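Local coordinates for hypothetical protein XAC2396 (Xanthomonas axonopodis pv. citri, PDB 2G3W) that is of unknown function but adopts a compact fold built around a variation of the PD-(D/E)XK nuclease motif, at residues 15-19 with 20-24; 162-166 with 167-171. All coordinates share one frame; numbering follows the deposited sequence. Where two conformers were deposited one is given.

Contact 1. Residues 15-19 with 20-24; sequences SDMDR and GYYAN
D16 and Y21 form an antiparallel hydrogen-bonded pair, the last before the turn of the hairpin made by strands 6-16 and 21-31, with D16 N 2.8 Å from Y21 O and Y21 N 3.1 Å from D16 O. The carbonyl of D16 also receives a weak bond from G20 N, so that G20 and Y21 both face D16 in a G1 beta bulge; the positive phi of G20 suits a glycine. CG of D16 is anti to the backbone N (chi1 -171°), which places the carboxylate beside the loop. There OD1 accepts from R19 N at 3.0 Å, the N-H coming from above the carboxylate plane, and this closes an Asx motif. Beside Y21, which shares its sheet face with D16, the R19 side chain runs in the same direction. It bends at chi3 (79°) and lays its guanidinium flat over one face of the Y21 ring, the planes only 10° apart. R19 CZ sits 4.1 Å from the ring centroid, a cation-pi stack in which NH2 comes 3.5 Å from Y21 CD1 and NH1 lies over CG. The outer ends have further partners: R19 NH2 binds A51 O and Y21 OH pairs with H25 NE2. On the face that carries S15, the Y22 ring lies obliquely over the strand, CD1 3.7 Å from S15 CA, and its hydroxyl merely touches M17 CA. Y22, and selenomethionine M17 in one of its two conformers, pack on Y74 of the second subunit. The bulge bonds and the D16 carboxylate together shape the turn, while the stack and its outer partners probably restrict the guanidinium's rotation.

Contact 2. Residues 162-166 with 167-171; sequences QMLAD and HGSVT. With ACT (acetate ion), chain D.
A type I beta turn from A165 to G168 joins two neighbouring strands of the central sheet into a beta hairpin with a two-residue loop, D166 and H167. Its strands are almost exactly antiparallel, at 177°. M163 N meets V170 O at 2.9 Å, nearly along the C=O axis, and V170 N returns a longer bond to M163 O; nearer the turn A165 N donates to G168 O at 3.1 Å, with a weak return bond from G168 N. On the face bearing Q162, L164, S169 and T171, the extended Q162 chain rises from the sheet and leans toward the turn, and its NE2 gives a nearly straight bond, 3.0 Å long, to S169 OG, which lies in the amide plane. Q162 CG passes 3.6 Å from T171 OG1, while L164 CD1 rests on S169 CB. At the turn, H167 CG sits between its own backbone N and carbonyl carbon (chi1 67°), which turns the ring back so that ND1 comes 3.5 Å from A165 CB. Within the protein the ring is held by the bond of NE2 to L145 O; an acetate ion, probably from the crystallisation liquor, adds a weak bond from ND1 to its OXT. On the opposite face selenomethionine M163 and V170 are buried against helix 136-143. The whole is a two-residue-loop hairpin closed by a type I turn, with G168 in an extended conformation that suits glycine.

From the N terminus, contact 1 comes first: it closes the turn between strand 6-16 and strand 21-31 long before the chain reaches the hairpin of contact 2, which joins strand 160-165 to strand 168-176. The two therefore lie in series and neither nest nor cross. Both belong to the same mixed sheet, where strand 149-157 stands between the two hairpins, next to strand 6-16 on one side and strand 160-165 on the other. Their centres are about 17 Å apart and their nearest atoms about 7 Å, without touching. D18 of contact 1 binds the backbone of D158 and G159, tying the first hairpin to the turn just before strand 160-165, not to contact 2 itself.

Contact 1. Residues 15-19 with 20-24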
loop_
_atom_site.group_PDB
_atom_site.type_symbol
_atom_site.label_atom_id
_atom_site.label_comp_id
_atom_site.label_asym_id
_atom_site.label_seq_id
_atom_site.Cartn_x
_atom_site.Cartn_y
_atom_site.Cartn_z
ATOM N N SER A 15 -1.265 -15.966 13.284
ATOM C CA SER A 15 -1.995 -16.514 12.155
ATOM C C SER A 15 -2.026 -15.442 11.087
ATOM O O SER A 15 -2.909 -14.575 11.073
ATOM C CB SER A 15 -3.409 -16.889 12.566
ATOM O OG SER A 15 -3.378 -17.961 13.475
ATOM N N ASP A 16 -1.040 -15.491 10.204
ATOM C CA ASP A 16 -0.922 -14.492 9.161
ATOM C C ASP A 16 -1.398 -15.099 7.846
ATOM O O ASP A 16 -0.658 -15.829 7.193
ATOM C CB ASP A 16 0.526 -14.012 9.045
ATOM C CG ASP A 16 0.678 -12.812 8.107
ATOM O OD1 ASP A 16 -0.138 -12.604 7.188
ATOM O OD2 ASP A 16 1.635 -12.050 8.300
HETATM N N MSE A 17 -2.641 -14.792 7.479
HETATM C CA MSE A 17 -3.247 -15.198 6.203
HETATM C C MSE A 17 -2.487 -14.616 5.013
HETATM O O MSE A 17 -2.334 -15.243 3.969
HETATM C CB MSE A 17 -4.693 -14.696 6.130
HETATM C CG MSE A 17 -5.770 -15.657 6.601
HETATM SE SE MSE A 17 -7.570 -14.830 6.775
HETATM C CE MSE A 17 -7.298 -13.115 5.850
ATOM N N ASP A 18 -2.031 -13.377 5.168
ATOM C CA ASP A 18 -1.362 -12.657 4.080
ATOM C C ASP A 18 -0.013 -13.273 3.655
ATOM O O ASP A 18 0.327 -13.261 2.464
ATOM C CB ASP A 18 -1.193 -11.165 4.435
ATOM C CG ASP A 18 -2.526 -10.438 4.631
ATOM O OD1 ASP A 18 -3.562 -10.929 4.154
ATOM O OD2 ASP A 18 -2.540 -9.353 5.261
ATOM N N ARG A 19 0.726 -13.825 4.619
ATOM C CA ARG A 19 2.092 -14.340 4.400
ATOM C C ARG A 19 2.145 -15.851 4.221
ATOM O O ARG A 19 3.142 -16.383 3.726
ATOM C CB ARG A 19 2.997 -14.025 5.602
ATOM C CG ARG A 19 3.617 -12.645 5.667
ATOM C CD ARG A 19 4.262 -12.442 7.068
ATOM N NE ARG A 19 5.565 -13.093 7.167
ATOM C CZ ARG A 19 6.229 -13.341 8.291
ATOM N NH1 ARG A 19 5.723 -13.013 9.472
ATOM N NH2 ARG A 19 7.404 -13.949 8.220
ATOM N N GLY A 20 1.098 -16.537 4.667
ATOM C CA GLY A 20 1.171 -17.967 4.884
ATOM C C GLY A 20 2.071 -18.283 6.069
ATOM O O GLY A 20 2.808 -19.272 6.052
ATOM N N TYR A 21 1.996 -17.448 7.106
ATOM C CA TYR A 21 2.825 -17.605 8.297
ATOM C C TYR A 21 2.021 -17.963 9.544
ATOM O O TYR A 21 1.228 -17.156 10.041
ATOM C CB TYR A 21 3.633 -16.331 8.557
ATOM C CG TYR A 21 4.672 -16.489 9.635
ATOM C CD1 TYR A 21 5.938 -16.984 9.332
ATOM C CD2 TYR A 21 4.391 -16.157 10.959
ATOM C CE1 TYR A 21 6.902 -17.147 10.318
ATOM C CE2 TYR A 21 5.347 -16.302 11.957
ATOM C CZ TYR A 21 6.601 -16.789 11.628
ATOM O OH TYR A 21 7.551 -16.944 12.594
ATOM N N TYR A 22 2.251 -19.179 10.042
ATOM C CA TYR A 22 1.660 -19.677 11.284
ATOM C C TYR A 22 2.805 -20.176 12.149
ATOM O O TYR A 22 3.505 -21.114 11.772
ATOM C CB TYR A 22 0.626 -20.788 10.991
ATOM C CG TYR A 22 -0.352 -20.341 9.937
ATOM C CD1 TYR A 22 -1.483 -19.611 10.286
ATOM C CD2 TYR A 22 -0.105 -20.568 8.584
ATOM C CE1 TYR A 22 -2.359 -19.135 9.318
ATOM C CE2 TYR A 22 -0.978 -20.102 7.609
ATOM C CZ TYR A 22 -2.104 -19.386 7.985
ATOM O OH TYR A 22 -2.981 -18.912 7.034
ATOM N N ALA A 23 3.033 -19.514 13.283
ATOM C CA ALA A 23 4.066 -19.963 14.214
ATOM C C ALA A 23 3.840 -19.418 15.608
ATOM O O ALA A 23 3.065 -18.468 15.794
ATOM C CB ALA A 23 5.459 -19.593 13.707
ATOM N N ASN A 24 4.524 -20.032 16.572
ATOM C CA ASN A 24 4.506 -19.610 17.967
ATOM C C ASN A 24 5.859 -19.070 18.425
ATOM O O ASN A 24 6.901 -19.699 18.187
ATOM C CB ASN A 24 4.093 -20.752 18.891
ATOM C CG ASN A 24 3.718 -20.259 20.277
ATOM O OD1 ASN A 24 4.555 -20.206 21.187
ATOM N ND2 ASN A 24 2.460 -19.860 20.434
#

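Contact 2. Residues 162-166 with 167-171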
loop_
_atom_site.group_PDB
_atom_site.type_symbol
_atom_site.label_atom_id
_atom_site.label_comp_id
_atom_site.label_asym_id
_atom_site.label_seq_id
_atom_site.Cartn_x
_atom_site.Cartn_y
_atom_site.Cartn_z
ATOM N N GLN A 162 -5.075 -7.931 14.166
ATOM C CA GLN A 162 -5.701 -8.010 15.486
ATOM C C GLN A 162 -4.733 -8.603 16.500
ATOM O O GLN A 162 -4.121 -9.645 16.260
ATOM C CB GLN A 162 -7.007 -8.841 15.470
ATOM C CG GLN A 162 -7.684 -8.894 16.853
ATOM C CD GLN A 162 -8.975 -9.712 16.929
ATOM O OE1 GLN A 162 -9.339 -10.447 16.003
ATOM N NE2 GLN A 162 -9.670 -9.587 18.057
HETATM N N MSE A 163 -4.615 -7.927 17.643
HETATM C CA MSE A 163 -3.820 -8.390 18.752
HETATM C C MSE A 163 -4.794 -8.736 19.859
HETATM O O MSE A 163 -5.377 -7.843 20.501
HETATM C CB MSE A 163 -2.878 -7.288 19.201
HETATM C CG MSE A 163 -1.765 -7.012 18.191
HETATM SE SE MSE A 163 -0.209 -8.088 18.588
HETATM C CE MSE A 163 0.373 -7.017 20.048
ATOM N N LEU A 164 -4.992 -10.033 20.058
ATOM C CA LEU A 164 -6.016 -10.506 20.975
ATOM C C LEU A 164 -5.464 -11.239 22.213
ATOM O O LEU A 164 -4.759 -12.239 22.102
ATOM C CB LEU A 164 -7.026 -11.390 20.227
ATOM C CG LEU A 164 -8.071 -12.084 21.104
ATOM C CD1 LEU A 164 -9.114 -11.091 21.594
ATOM C CD2 LEU A 164 -8.716 -13.225 20.339
ATOM N N ALA A 165 -5.806 -10.725 23.386
ATOM C CA ALA A 165 -5.427 -11.333 24.648
ATOM C C ALA A 165 -6.702 -11.551 25.469
ATOM O O ALA A 165 -7.748 -10.989 25.142
ATOM C CB ALA A 165 -4.469 -10.440 25.379
ATOM N N ASP A 166 -6.621 -12.361 26.536
ATOM C CA ASP A 166 -7.780 -12.592 27.400
ATOM C C ASP A 166 -8.310 -11.291 28.020
ATOM O O ASP A 166 -9.491 -11.207 28.375
ATOM C CB ASP A 166 -7.453 -13.597 28.524
ATOM C CG ASP A 166 -7.034 -14.983 28.000
ATOM O OD1 ASP A 166 -7.581 -15.457 26.907
ATOM O OD2 ASP A 166 -6.145 -15.623 28.711
ATOM N N HIS A 167 -7.442 -10.288 28.155
ATOM C CA HIS A 167 -7.790 -9.066 28.890
ATOM C C HIS A 167 -8.119 -7.831 28.026
ATOM O O HIS A 167 -8.269 -6.720 28.553
ATOM C CB HIS A 167 -6.698 -8.731 29.924
ATOM C CG HIS A 167 -5.379 -8.335 29.321
ATOM N ND1 HIS A 167 -4.534 -9.241 28.710
ATOM C CD2 HIS A 167 -4.753 -7.135 29.256
ATOM C CE1 HIS A 167 -3.454 -8.612 28.273
ATOM N NE2 HIS A 167 -3.555 -7.338 28.603
ATOM N N GLY A 168 -8.232 -8.013 26.714
ATOM C CA GLY A 168 -8.476 -6.884 25.807
ATOM C C GLY A 168 -8.041 -7.178 24.383
ATOM O O GLY A 168 -7.345 -8.166 24.124
ATOM N N SER A 169 -8.465 -6.324 23.454
ATOM C CA SER A 169 -8.106 -6.475 22.054
ATOM C C SER A 169 -7.927 -5.108 21.408
ATOM O O SER A 169 -8.512 -4.113 21.851
ATOM C CB SER A 169 -9.169 -7.291 21.311
ATOM O OG SER A 169 -8.761 -7.528 19.976
ATOM N N VAL A 170 -7.076 -5.071 20.390
ATOM C CA VAL A 170 -6.887 -3.906 19.519
ATOM C C VAL A 170 -6.743 -4.430 18.102
ATOM O O VAL A 170 -5.975 -5.373 17.869
ATOM C CB VAL A 170 -5.604 -3.113 19.883
ATOM C CG1 VAL A 170 -5.372 -1.920 18.895
ATOM C CG2 VAL A 170 -5.646 -2.634 21.333
ATOM N N THR A 171 -7.490 -3.823 17.174
ATOM C CA THR A 171 -7.407 -4.108 15.742
ATOM C C THR A 171 -7.061 -2.828 15.004
ATOM O O THR A 171 -7.626 -1.755 15.263
ATOM C CB THR A 171 -8.743 -4.694 15.159
ATOM O OG1 THR A 171 -9.179 -5.788 15.953
ATOM C CG2 THR A 171 -8.570 -5.194 13.730
HETATM C C ACT D . -4.981 -12.560 31.067
HETATM O O ACT D . -4.805 -13.763 31.388
HETATM O OXT ACT D . -4.328 -12.149 30.083
HETATM C CH3 ACT D . -5.922 -11.653 31.815
#